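Local coordinates for protein A putative transcriptional regulator (PDB 2HKU) that probably binds DNA as a transcriptional regulator of the TetR family, through a helix-turn-helix domain at the N-terminal end of an almost entirely helical chain, at residues F26-E31 and C46-A51; V40-I45 and E64-E69. One frame throughout, in Å; residues are numbered along the deposited sequence.

In the fold
Both contacts lie in the N-terminal helix-turn-helix domain, with centres about 9 Å apart and on the same side of the chain's centre. They share helix 42-49: contact 1 sets its C-terminal end against helix 21-36, and contact 2 sets its N-terminal end against helix 63-87. Along the chain the segments alternate, in the order 26-31, 40-45, 46-51 and 64-69. The two contacts also touch each other, since A29 CB rests 3.9 Å from L66 CD2 and A28 CB 3.7 Å from I45 O. The first helix of the predicted DNA-binding motif is thus packed on helix 21-36 and on the long helix 63-87.

Contact 1: residues F26-E31 and C46-A51; sequences FTAATE and CAAAGA
No flat side chain stands between A28 and the pair A48 and A49; they meet through methyl groups alone, where helix 42-49, the first helix of the predicted TetR-type helix-turn-helix motif, lies beside helix 21-36. F26, whose CB leaves the backbone away from the other segment, packs its ring on V70, A73 and Y60, and at the ring edge F26 CZ lies 3.8 Å from E69 O. A28 CB points at the other helix and comes within 3.7 Å of A48 CB and 4.1 Å of A49 CB. Such small side chains let the backbones come near, with A28 CA 5.7 Å from A49 CA. A49 CB also reaches A24 and L25, one turn earlier on helix 21-36. Just past A49, G50 takes a positive phi of 62° and closes the helix in a Schellman motif, with A51 N bonded to C46 O at 2.9 Å. This turns the chain toward helix 53-60, the second helix of the motif. On the opposing helix F26 O accepts two hydrogen bonds from opposite faces of its carbonyl plane, from T30 N and from the T30 hydroxyl, T30 OG1 lying 2.7 Å from F26 O and 39° out of that plane.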
loop_
_atom_site.group_PDB
_atom_site.type_symbol
_atom_site.label_atom_id
_atom_site.label_comp_id
_atom_site.label_asym_id
_atom_site.label_seq_id
_atom_site.Cartn_x
_atom_site.Cartn_y
_atom_site.Cartn_z
ATOM N N PHE A 26 -9.326 -18.175 16.487
ATOM C CA PHE A 26 -8.479 -17.781 15.390
ATOM C C PHE A 26 -9.170 -17.939 14.075
ATOM O O PHE A 26 -9.179 -17.026 13.256
ATOM C CB PHE A 26 -7.124 -18.479 15.447
ATOM C CG PHE A 26 -6.016 -17.688 14.739
ATOM C CD1 PHE A 26 -5.321 -16.694 15.416
ATOM C CD2 PHE A 26 -5.678 -17.941 13.405
ATOM C CE1 PHE A 26 -4.310 -15.983 14.785
ATOM C CE2 PHE A 26 -4.650 -17.216 12.782
ATOM C CZ PHE A 26 -3.979 -16.278 13.465
ATOM N N THR A 27 -9.803 -19.099 13.865
ATOM C CA THR A 27 -10.562 -19.358 12.651
ATOM C C THR A 27 -11.748 -18.414 12.465
ATOM O O THR A 27 -11.957 -17.940 11.387
ATOM C CB THR A 27 -11.034 -20.876 12.623
ATOM O OG1 THR A 27 -9.846 -21.691 12.564
ATOM C CG2 THR A 27 -11.910 -21.193 11.422
ATOM N N ALA A 28 -12.549 -18.190 13.511
ATOM C CA ALA A 28 -13.735 -17.392 13.367
ATOM C C ALA A 28 -13.236 -15.978 13.049
ATOM O O ALA A 28 -13.702 -15.343 12.121
ATOM C CB ALA A 28 -14.488 -17.390 14.650
ATOM N N ALA A 29 -12.254 -15.538 13.837
ATOM C CA ALA A 29 -11.631 -14.191 13.646
ATOM C C ALA A 29 -11.143 -14.040 12.255
ATOM O O ALA A 29 -11.424 -13.023 11.608
ATOM C CB ALA A 29 -10.503 -13.974 14.609
ATOM N N THR A 30 -10.421 -15.021 11.758
ATOM C CA THR A 30 -9.907 -14.963 10.432
ATOM C C THR A 30 -11.034 -14.785 9.422
ATOM O O THR A 30 -10.974 -13.938 8.588
ATOM C CB THR A 30 -9.041 -16.196 10.087
ATOM O OG1 THR A 30 -7.937 -16.312 10.942
ATOM C CG2 THR A 30 -8.565 -16.164 8.711
ATOM N N GLU A 31 -12.071 -15.586 9.486
ATOM C CA GLU A 31 -13.128 -15.450 8.466
ATOM C C GLU A 31 -13.784 -14.076 8.496
ATOM O O GLU A 31 -14.043 -13.479 7.468
ATOM C CB GLU A 31 -14.253 -16.502 8.664
ATOM C CG GLU A 31 -14.996 -16.682 7.285
ATOM C CD GLU A 31 -16.295 -17.531 7.339
ATOM O OE1 GLU A 31 -16.586 -18.124 8.436
ATOM O OE2 GLU A 31 -17.025 -17.564 6.287
ATOM N N CYS A 46 -16.739 -14.500 19.107
ATOM C CA CYS A 46 -16.967 -15.423 20.205
ATOM C C CYS A 46 -18.199 -16.290 19.946
ATOM O O CYS A 46 -18.161 -17.506 20.207
ATOM C CB CYS A 46 -17.109 -14.665 21.516
ATOM S SG CYS A 46 -15.557 -13.941 22.070
ATOM N N ALA A 47 -19.282 -15.677 19.448
ATOM C CA ALA A 47 -20.514 -16.434 19.074
ATOM C C ALA A 47 -20.169 -17.467 17.981
ATOM O O ALA A 47 -20.481 -18.664 18.131
ATOM C CB ALA A 47 -21.684 -15.485 18.640
ATOM N N ALA A 48 -19.453 -17.014 16.937
ATOM C CA ALA A 48 -18.934 -17.864 15.895
ATOM C C ALA A 48 -18.044 -18.981 16.441
ATOM O O ALA A 48 -18.108 -20.119 15.966
ATOM C CB ALA A 48 -18.190 -17.057 14.848
ATOM N N ALA A 49 -17.215 -18.689 17.432
ATOM C CA ALA A 49 -16.291 -19.695 17.888
ATOM C C ALA A 49 -16.835 -20.654 18.980
ATOM O O ALA A 49 -16.113 -21.564 19.406
ATOM C CB ALA A 49 -14.990 -19.017 18.360
ATOM N N GLY A 50 -18.052 -20.444 19.477
ATOM C CA GLY A 50 -18.508 -21.152 20.705
ATOM C C GLY A 50 -17.654 -20.812 21.919
ATOM O O GLY A 50 -17.457 -21.635 22.834
ATOM N N ALA A 51 -17.122 -19.585 21.925
ATOM C CA ALA A 51 -16.180 -19.118 22.966
ATOM C C ALA A 51 -16.791 -18.048 23.858
ATOM O O ALA A 51 -17.735 -17.333 23.477
ATOM C CB ALA A 51 -14.885 -18.598 22.344
#

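Contact 2: residues V40-I45 and E64-E69; sequences VPITQI and ERLFVE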
loop_
_atom_site.group_PDB
_atom_site.type_symbol
_atom_site.label_atom_id
_atom_site.label_comp_id
_atom_site.label_asym_id
_atom_site.label_seq_id
_atom_site.Cartn_x
_atom_site.Cartn_y
_atom_site.Cartn_z
ATOM N N VAL A 40 -15.679 -5.705 13.073
ATOM C CA VAL A 40 -16.413 -6.891 13.603
ATOM C C VAL A 40 -16.364 -6.944 15.113
ATOM O O VAL A 40 -15.243 -6.989 15.682
ATOM C CB VAL A 40 -15.749 -8.197 13.123
ATOM C CG1 VAL A 40 -16.398 -9.512 13.824
ATOM C CG2 VAL A 40 -15.880 -8.318 11.657
ATOM N N PRO A 41 -17.542 -6.901 15.806
ATOM C CA PRO A 41 -17.395 -7.013 17.250
ATOM C C PRO A 41 -16.795 -8.327 17.736
ATOM O O PRO A 41 -17.067 -9.384 17.212
ATOM C CB PRO A 41 -18.829 -6.831 17.796
ATOM C CG PRO A 41 -19.627 -6.194 16.712
ATOM C CD PRO A 41 -18.958 -6.693 15.399
ATOM N N ILE A 42 -16.012 -8.247 18.791
ATOM C CA ILE A 42 -15.566 -9.466 19.466
ATOM C C ILE A 42 -16.661 -10.525 19.796
ATOM O O ILE A 42 -16.441 -11.723 19.576
ATOM C CB ILE A 42 -14.648 -9.101 20.709
ATOM C CG1 ILE A 42 -13.672 -10.227 20.986
ATOM C CG2 ILE A 42 -15.472 -8.691 21.933
ATOM C CD1 ILE A 42 -12.864 -10.613 19.639
ATOM N N THR A 43 -17.844 -10.076 20.246
ATOM C CA THR A 43 -19.004 -10.971 20.604
ATOM C C THR A 43 -19.470 -11.872 19.439
ATOM O O THR A 43 -19.950 -13.011 19.627
ATOM C CB THR A 43 -20.248 -10.160 21.150
ATOM O OG1 THR A 43 -20.651 -9.131 20.213
ATOM C CG2 THR A 43 -19.962 -9.513 22.540
ATOM N N GLN A 44 -19.335 -11.355 18.238
ATOM C CA GLN A 44 -19.676 -12.073 17.037
ATOM C C GLN A 44 -18.638 -13.116 16.701
ATOM O O GLN A 44 -18.980 -14.143 16.154
ATOM C CB GLN A 44 -19.653 -11.086 15.927
ATOM C CG GLN A 44 -20.676 -11.285 14.916
ATOM C CD GLN A 44 -20.632 -10.175 13.916
ATOM O OE1 GLN A 44 -20.009 -10.298 12.879
ATOM N NE2 GLN A 44 -21.284 -9.074 14.229
ATOM N N ILE A 45 -17.349 -12.804 16.955
ATOM C CA ILE A 45 -16.256 -13.776 16.837
ATOM C C ILE A 45 -16.439 -14.889 17.877
ATOM O O ILE A 45 -16.299 -16.047 17.558
ATOM C CB ILE A 45 -14.823 -13.105 16.915
ATOM C CG1 ILE A 45 -14.529 -12.346 15.605
ATOM C CG2 ILE A 45 -13.743 -14.121 17.194
ATOM C CD1 ILE A 45 -13.430 -11.214 15.720
ATOM N N GLU A 64 -7.163 -6.069 19.478
ATOM C CA GLU A 64 -6.198 -5.503 18.530
ATOM C C GLU A 64 -5.116 -6.538 18.283
ATOM O O GLU A 64 -4.677 -6.767 17.168
ATOM C CB GLU A 64 -5.576 -4.206 19.131
ATOM C CG GLU A 64 -6.547 -3.020 19.162
ATOM C CD GLU A 64 -7.709 -3.175 20.190
ATOM O OE1 GLU A 64 -7.424 -3.539 21.352
ATOM O OE2 GLU A 64 -8.909 -2.952 19.842
ATOM N N ARG A 65 -4.727 -7.219 19.354
ATOM C CA ARG A 65 -3.765 -8.237 19.207
ATOM C C ARG A 65 -4.276 -9.478 18.431
ATOM O O ARG A 65 -3.553 -9.997 17.586
ATOM C CB ARG A 65 -3.244 -8.693 20.545
ATOM C CG ARG A 65 -2.291 -9.841 20.354
ATOM C CD ARG A 65 -1.440 -9.944 21.602
ATOM N NE ARG A 65 -0.042 -9.586 21.378
ATOM C CZ ARG A 65 0.897 -10.445 20.985
ATOM N NH1 ARG A 65 2.141 -10.020 20.836
ATOM N NH2 ARG A 65 0.592 -11.723 20.749
ATOM N N LEU A 66 -5.482 -9.948 18.730
ATOM C CA LEU A 66 -6.137 -10.935 17.804
ATOM C C LEU A 66 -6.139 -10.488 16.314
ATOM O O LEU A 66 -5.752 -11.261 15.463
ATOM C CB LEU A 66 -7.549 -11.313 18.252
ATOM C CG LEU A 66 -8.378 -12.388 17.477
ATOM C CD1 LEU A 66 -7.685 -13.703 17.311
ATOM C CD2 LEU A 66 -9.722 -12.585 18.140
ATOM N N PHE A 67 -6.529 -9.225 16.039
ATOM C CA PHE A 67 -6.605 -8.703 14.708
ATOM C C PHE A 67 -5.219 -8.729 14.051
ATOM O O PHE A 67 -5.087 -9.210 12.927
ATOM C CB PHE A 67 -7.059 -7.221 14.705
ATOM C CG PHE A 67 -7.238 -6.679 13.307
ATOM C CD1 PHE A 67 -8.345 -7.095 12.544
ATOM C CD2 PHE A 67 -6.295 -5.920 12.737
ATOM C CE1 PHE A 67 -8.541 -6.655 11.264
ATOM C CE2 PHE A 67 -6.473 -5.408 11.460
ATOM C CZ PHE A 67 -7.559 -5.761 10.713
ATOM N N VAL A 68 -4.195 -8.166 14.728
ATOM C CA VAL A 68 -2.890 -8.188 14.104
ATOM C C VAL A 68 -2.377 -9.649 13.897
ATOM O O VAL A 68 -1.781 -9.964 12.848
ATOM C CB VAL A 68 -1.838 -7.254 14.900
ATOM C CG1 VAL A 68 -0.447 -7.404 14.303
ATOM C CG2 VAL A 68 -2.319 -5.831 14.869
ATOM N N GLU A 69 -2.558 -10.539 14.881
ATOM C CA GLU A 69 -2.047 -11.884 14.656
ATOM C C GLU A 69 -2.757 -12.525 13.463
ATOM O O GLU A 69 -2.113 -13.133 12.609
ATOM C CB GLU A 69 -2.253 -12.789 15.861
ATOM C CG GLU A 69 -1.248 -12.532 16.923
ATOM C CD GLU A 69 -1.345 -13.538 18.017
ATOM O OE1 GLU A 69 -1.845 -14.677 17.805
ATOM O OE2 GLU A 69 -0.919 -13.160 19.081
#
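L66 reaches from helix 63-87 toward I42 and I45 of helix 42-49, and one of its methyls makes the whole contact. The side chain sets out with CB directed at the other segment, although L66 CB itself is too far to touch I42 or I45. CG then stands opposite the backbone N (chi1 -176°), and at this branch point the two methyls part. CD2 carries on in the extended direction away from CA, whereas L66 CD1 bends off to within 4.3 Å of F26 CD1 on helix 21-36. At the tip, L66 CD2 meets I42 CD1 at 4.0 Å and lies more loosely against I45 CG2, at 4.4 Å. I42 supplies its half through the longer branch, for a chi2 of 52° bends CD1 toward the leucine, and the isoleucine and leucine side chains run at a slant to one another. The contact is purely apolar and is made by side-chain ends, the nearest CA atoms, those of I42 and L66, being 9.7 Å apart. I45 also packs on L32 and F33 of helix 21-36, I42 touches V56 and L66 touches Y60, both on helix 53-60. Aliphatic packing of this kind is part of the hydrophobic core of a TetR-type DNA-binding domain, where the helix-turn-helix sits against the long helix leading into the C-terminal domain.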